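RpfR (Cronobacter turicensis, PDB 6DGG) holds a PAS domain, a small antiparallel sheet flanked by helices, whose pocket here contains lauric acid. Local coordinates at residues A[8-13]-A[21-26]; A[70-75]-A[83-88]. All coordinates share one frame; numbering follows the deposited sequence.

Contact 1 of 2, residues A[8-13]-A[21-26]; sequences SVIVIL and RFNRLS
Asn23 reaches across to the backbone of segment 8-13 and grips it with both ends of its amide. OD1 accepts from Ile10 N at 2.9 Å in a nearly straight bond (175° at the hydrogen), although the donor sits above the carbonyl plane. ND2 donates a hydrogen bond to Ser8 O at 3.0 Å, the acceptor lying close to the plane of the Asn23 amide. The same OD1 also accepts from Ser26 OG at 2.8 Å and, weakly, from Ser26 N; Asn23 stands at the N-cap position of helix 24-30, and the weak Ser26 N bond is its capping bond. With CG held between the backbone N and the carbonyl carbon (chi1 79°), the amide can serve strand and helix together, and asparagine suits the place because it offers a donor and an acceptor side by side.

Further along, the backbone bonds from Asn23 N to Ile10 O and from Ile12 N to Arg21 O flank the non-hydrogen-bonded pair Val11-Phe22, the short antiparallel pairing of the hairpin. The tight part lies on the side of these two residues, which lie side by side, Val11 CG2 meeting Phe22 CD1 at 3.9 Å. Ser26 CB rests over the centre of the Phe22 ring, 3.4 Å above its plane, and Val9 CG1 packs on Leu25 CG at 4.0 Å. The short valines and Ser26 fit closely beside the larger Phe22 and Leu25, and lauric acid touches Val11, Phe22 and Ser26.

The other face is looser. Ile12 CD1 lies 3.9 Å from Arg21 CB, but the bent arginine chain then leads away to a salt bridge with Glu34.

Strand 9-13 is flanked in the sheet by strands 19-22 and 102-108, the latter bonded to Val9 and Val11, while helix 24-30 brings Tyr29 against Val9.

Contact 2 of 2, residues A[70-75]-A[83-88]; sequences EVERWI and LFLFRN. With DAO (lauric acid), chain B.
Arg73 NH2 donates to the carboxylate of lauric acid, reaching DAO O1 at 2.6 Å with 160° at the hydrogen, and the oxygen lies at the edge of the guanidinium, near its plane. The arginine chain, bent at chi2 and chi3, turns away from the neighbouring strand to bring its end to the acid, while NH1 makes a salt bridge with Glu51. Tyr69, Ser55 and Asn58 add further hydrogen bonds to the ligand.

Behind this polar group runs a regular antiparallel ladder. Val71 and Phe86 exchange two backbone bonds, Phe86 N to Val71 O being the shorter at 2.8 Å, and Arg73 and Phe84 exchange another two.

Lauric acid runs along the face bearing Val71, Arg73, Phe84 and Phe86. DAO C5 stands over the centre of the Phe86 ring, 3.6 Å above its plane, so a flat aromatic makes a smooth bed for the chain. Ile75 CG1 packs on Phe84 CD1 at 3.6 Å and also approaches the edge of Phe86. With its CG2 anti to the backbone N, Ile75 turns that branch to DAO C9 at 3.9 Å, so one beta-branched residue serves both strand packing and pocket wall.

On the opposite face Leu83 CD1 makes a CH-pi contact with the five-membered ring of Trp74, 3.6 Å from its centroid and only 2° off the normal. Leu85 CD2 lies over the guanidinium of Arg87, whose nitrogens bond to Thr107 and Ser105 O. Glu70 stands alongside Arg87 without a salt bridge.

Charge at one end and hydrocarbon beyond it match the two parts of a fatty acid: Arg73 would favour an ionised carboxylate, and the aromatic and aliphatic side chains accommodate the tail.

Overall arrangement
From the N terminus the chain enters strand 9-13, turns back, and contact 1 closes this first hairpin where strand 19-22 gives way to helix 24-30. The helices from 34 to 65 follow before strand 69-77 opens the second hairpin, closed by contact 2 on strand 80-90. The two loops are in series, neither enclosing nor crossing the other. Strand 102-108 then comes between strands 9-13 and 80-90, joining both hairpins into one antiparallel sheet of order 2-1-5-4-3, as in PAS domains. Contact centres lie about 13 Å apart, yet Val9 CG2 reaches Phe84 CE2 at 3.6 Å, and lauric acid touches both contacts.

Contact 1 of 2, residues A[8-13]-A[21-26]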
# COMPACT_ATOMS: atom_id res chain seq x y z
N SER A 8 2.27 11.53 2.29
CA SER A 8 1.60 10.38 1.74
C SER A 8 2.39 9.13 2.08
O SER A 8 3.62 9.17 2.19
CB SER A 8 1.53 10.49 0.23
OG SER A 8 0.97 11.72 -0.16
N VAL A 9 1.68 8.02 2.24
CA VAL A 9 2.30 6.70 2.33
C VAL A 9 2.37 6.14 0.91
O VAL A 9 1.35 5.97 0.24
CB VAL A 9 1.53 5.78 3.29
CG1 VAL A 9 1.65 6.30 4.71
CG2 VAL A 9 0.07 5.63 2.90
N ILE A 10 3.59 5.93 0.43
CA ILE A 10 3.85 5.53 -0.95
C ILE A 10 4.44 4.13 -0.92
O ILE A 10 5.53 3.92 -0.39
CB ILE A 10 4.81 6.52 -1.64
CG1 ILE A 10 4.24 7.94 -1.59
CG2 ILE A 10 5.06 6.10 -3.07
CD1 ILE A 10 2.83 8.12 -2.18
N VAL A 11 3.71 3.18 -1.48
CA VAL A 11 4.10 1.77 -1.50
C VAL A 11 3.96 1.27 -2.93
O VAL A 11 2.94 1.50 -3.58
CB VAL A 11 3.23 0.95 -0.53
CG1 VAL A 11 3.62 -0.52 -0.54
CG2 VAL A 11 3.33 1.53 0.90
N ILE A 12 5.01 0.62 -3.43
CA ILE A 12 5.00 0.04 -4.77
C ILE A 12 4.93 -1.47 -4.63
O ILE A 12 5.66 -2.06 -3.82
CB ILE A 12 6.24 0.48 -5.57
CG1 ILE A 12 6.27 2.01 -5.65
CG2 ILE A 12 6.22 -0.13 -6.97
CD1 ILE A 12 7.49 2.57 -6.36
N LEU A 13 4.02 -2.09 -5.38
CA LEU A 13 3.71 -3.50 -5.28
C LEU A 13 3.89 -4.17 -6.63
O LEU A 13 3.74 -3.54 -7.68
CB LEU A 13 2.24 -3.70 -4.90
CG LEU A 13 1.71 -3.04 -3.64
CD1 LEU A 13 0.22 -3.28 -3.51
CD2 LEU A 13 2.45 -3.55 -2.43
N ARG A 21 8.91 -0.92 -2.87
CA ARG A 21 9.36 0.29 -2.20
C ARG A 21 8.32 0.67 -1.16
O ARG A 21 7.14 0.34 -1.28
CB ARG A 21 9.55 1.47 -3.18
CG ARG A 21 10.68 1.32 -4.19
CD ARG A 21 11.52 2.60 -4.25
NE ARG A 21 12.29 2.78 -3.03
CZ ARG A 21 13.26 3.68 -2.86
NH1 ARG A 21 13.59 4.51 -3.84
NH2 ARG A 21 13.89 3.74 -1.70
N PHE A 22 8.78 1.41 -0.14
CA PHE A 22 8.01 1.65 1.08
C PHE A 22 8.64 2.89 1.69
O PHE A 22 9.79 2.83 2.14
CB PHE A 22 8.18 0.43 1.97
CG PHE A 22 7.33 0.38 3.22
CD1 PHE A 22 6.02 -0.09 3.17
CD2 PHE A 22 7.89 0.66 4.46
CE1 PHE A 22 5.26 -0.21 4.33
CE2 PHE A 22 7.13 0.54 5.63
CZ PHE A 22 5.82 0.10 5.56
N ASN A 23 7.92 4.02 1.67
CA ASN A 23 8.57 5.30 1.96
C ASN A 23 8.63 5.60 3.46
O ASN A 23 8.14 4.85 4.30
CB ASN A 23 7.93 6.45 1.17
CG ASN A 23 6.62 6.93 1.77
OD1 ASN A 23 5.83 6.14 2.27
ND2 ASN A 23 6.40 8.24 1.72
N ARG A 24 9.21 6.74 3.79
CA ARG A 24 9.51 7.05 5.19
C ARG A 24 8.24 7.20 6.01
O ARG A 24 8.19 6.78 7.18
CB ARG A 24 10.37 8.30 5.29
CG ARG A 24 10.88 8.58 6.68
CD ARG A 24 11.95 9.67 6.67
NE ARG A 24 13.12 9.31 5.89
CZ ARG A 24 14.20 10.08 5.73
NH1 ARG A 24 14.26 11.27 6.31
NH2 ARG A 24 15.22 9.65 5.00
N LEU A 25 7.19 7.81 5.45
CA LEU A 25 5.96 7.94 6.22
C LEU A 25 5.34 6.57 6.48
O LEU A 25 4.75 6.35 7.55
CB LEU A 25 4.99 8.89 5.53
CG LEU A 25 3.76 9.29 6.36
CD1 LEU A 25 4.14 9.92 7.70
CD2 LEU A 25 2.84 10.25 5.60
N SER A 26 5.47 5.64 5.53
CA SER A 26 5.04 4.27 5.76
C SER A 26 5.80 3.65 6.93
O SER A 26 5.20 2.96 7.77
CB SER A 26 5.24 3.43 4.50
OG SER A 26 4.48 3.94 3.42

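Contact 2 of 2, residues A[70-75]-A[83-88]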
# COMPACT_ATOMS: atom_id res chain seq x y z
N GLU A 70 -9.18 4.84 -7.35
CA GLU A 70 -9.04 5.14 -5.94
C GLU A 70 -9.83 4.14 -5.12
O GLU A 70 -10.86 3.62 -5.56
CB GLU A 70 -9.53 6.56 -5.59
CG GLU A 70 -8.72 7.65 -6.23
CD GLU A 70 -9.15 9.04 -5.85
OE1 GLU A 70 -9.95 9.21 -4.91
OE2 GLU A 70 -8.66 9.97 -6.52
N VAL A 71 -9.35 3.88 -3.91
CA VAL A 71 -9.99 2.94 -3.01
C VAL A 71 -9.68 3.37 -1.58
O VAL A 71 -8.64 3.98 -1.32
CB VAL A 71 -9.48 1.50 -3.29
CG1 VAL A 71 -8.02 1.35 -2.90
CG2 VAL A 71 -10.35 0.47 -2.56
N GLU A 72 -10.58 3.02 -0.66
CA GLU A 72 -10.36 3.23 0.76
C GLU A 72 -10.10 1.88 1.43
O GLU A 72 -10.83 0.90 1.18
CB GLU A 72 -11.55 3.95 1.42
CG GLU A 72 -11.83 5.33 0.83
CD GLU A 72 -12.98 6.07 1.49
OE1 GLU A 72 -13.41 5.66 2.59
OE2 GLU A 72 -13.44 7.06 0.90
N ARG A 73 -9.06 1.83 2.25
CA ARG A 73 -8.61 0.59 2.86
C ARG A 73 -8.26 0.87 4.31
O ARG A 73 -7.53 1.81 4.61
CB ARG A 73 -7.35 0.09 2.12
CG ARG A 73 -7.00 -1.37 2.26
CD ARG A 73 -7.54 -2.14 1.07
NE ARG A 73 -8.94 -2.40 1.28
CZ ARG A 73 -9.82 -2.72 0.33
NH1 ARG A 73 -11.07 -2.95 0.68
NH2 ARG A 73 -9.47 -2.78 -0.93
N TRP A 74 -8.80 0.05 5.21
CA TRP A 74 -8.37 0.09 6.60
C TRP A 74 -7.04 -0.64 6.70
O TRP A 74 -6.91 -1.77 6.21
CB TRP A 74 -9.41 -0.57 7.51
CG TRP A 74 -10.61 0.29 7.80
CD1 TRP A 74 -11.85 0.19 7.25
CD2 TRP A 74 -10.67 1.39 8.73
NE1 TRP A 74 -12.68 1.16 7.77
CE2 TRP A 74 -11.98 1.90 8.69
CE3 TRP A 74 -9.75 1.98 9.60
CZ2 TRP A 74 -12.38 2.98 9.47
CZ3 TRP A 74 -10.15 3.04 10.37
CH2 TRP A 74 -11.46 3.53 10.31
N ILE A 75 -6.07 -0.02 7.37
CA ILE A 75 -4.68 -0.49 7.40
C ILE A 75 -4.23 -0.60 8.84
O ILE A 75 -4.48 0.31 9.65
CB ILE A 75 -3.75 0.49 6.64
CG1 ILE A 75 -4.11 0.58 5.15
CG2 ILE A 75 -2.29 0.11 6.83
CD1 ILE A 75 -4.01 -0.71 4.40
N LEU A 83 -7.69 4.50 8.37
CA LEU A 83 -8.28 4.42 7.04
C LEU A 83 -7.47 5.27 6.08
O LEU A 83 -7.18 6.43 6.37
CB LEU A 83 -9.74 4.89 7.09
CG LEU A 83 -10.53 4.71 5.79
CD1 LEU A 83 -10.69 3.25 5.42
CD2 LEU A 83 -11.90 5.37 5.90
N PHE A 84 -7.12 4.70 4.93
CA PHE A 84 -6.35 5.40 3.92
C PHE A 84 -7.10 5.43 2.60
O PHE A 84 -7.75 4.44 2.23
CB PHE A 84 -5.01 4.70 3.66
CG PHE A 84 -4.01 4.92 4.75
CD1 PHE A 84 -4.03 4.13 5.88
CD2 PHE A 84 -3.06 5.92 4.64
CE1 PHE A 84 -3.11 4.34 6.89
CE2 PHE A 84 -2.14 6.13 5.65
CZ PHE A 84 -2.17 5.34 6.77
N LEU A 85 -7.00 6.55 1.91
CA LEU A 85 -7.36 6.64 0.50
C LEU A 85 -6.11 6.31 -0.29
O LEU A 85 -5.09 6.99 -0.14
CB LEU A 85 -7.79 8.05 0.13
CG LEU A 85 -8.05 8.29 -1.38
CD1 LEU A 85 -9.42 7.77 -1.74
CD2 LEU A 85 -7.91 9.75 -1.81
N PHE A 86 -6.20 5.30 -1.15
CA PHE A 86 -5.10 4.95 -2.03
C PHE A 86 -5.47 5.31 -3.47
O PHE A 86 -6.55 4.95 -3.95
CB PHE A 86 -4.75 3.47 -1.91
CG PHE A 86 -3.94 3.16 -0.69
CD1 PHE A 86 -2.60 3.50 -0.64
CD2 PHE A 86 -4.51 2.54 0.40
CE1 PHE A 86 -1.85 3.22 0.49
CE2 PHE A 86 -3.76 2.27 1.53
CZ PHE A 86 -2.43 2.61 1.57
N ARG A 87 -4.59 6.08 -4.11
CA ARG A 87 -4.68 6.38 -5.52
C ARG A 87 -3.71 5.43 -6.22
O ARG A 87 -2.50 5.51 -5.99
CB ARG A 87 -4.28 7.83 -5.77
CG ARG A 87 -4.96 8.87 -4.87
CD ARG A 87 -4.17 10.17 -4.84
NE ARG A 87 -4.64 11.15 -3.86
CZ ARG A 87 -4.39 11.08 -2.55
NH1 ARG A 87 -3.69 10.07 -2.03
NH2 ARG A 87 -4.85 12.03 -1.75
N ASN A 88 -4.24 4.54 -7.05
CA ASN A 88 -3.49 3.40 -7.57
C ASN A 88 -3.38 3.45 -9.09
O ASN A 88 -4.37 3.67 -9.78
CB ASN A 88 -4.17 2.10 -7.13
CG ASN A 88 -3.95 1.80 -5.66
OD1 ASN A 88 -3.26 2.53 -4.95
ND2 ASN A 88 -4.54 0.71 -5.20
O1 DAO B . -7.15 -2.51 -2.15
O2 DAO B . -7.28 -1.82 -4.21
C1 DAO B . -6.58 -2.10 -3.19
C2 DAO B . -5.05 -1.99 -3.20
C3 DAO B . -4.52 -1.28 -1.93
C4 DAO B . -3.00 -1.45 -1.70
C5 DAO B . -2.56 -0.60 -0.49
C6 DAO B . -1.09 -0.76 -0.03
C7 DAO B . -1.05 -0.72 1.52
C8 DAO B . 0.21 -0.12 2.15
C9 DAO B . -0.02 0.01 3.66
C10 DAO B . 1.25 0.23 4.49
C11 DAO B . 1.63 1.70 4.65
C12 DAO B . 0.82 2.37 5.76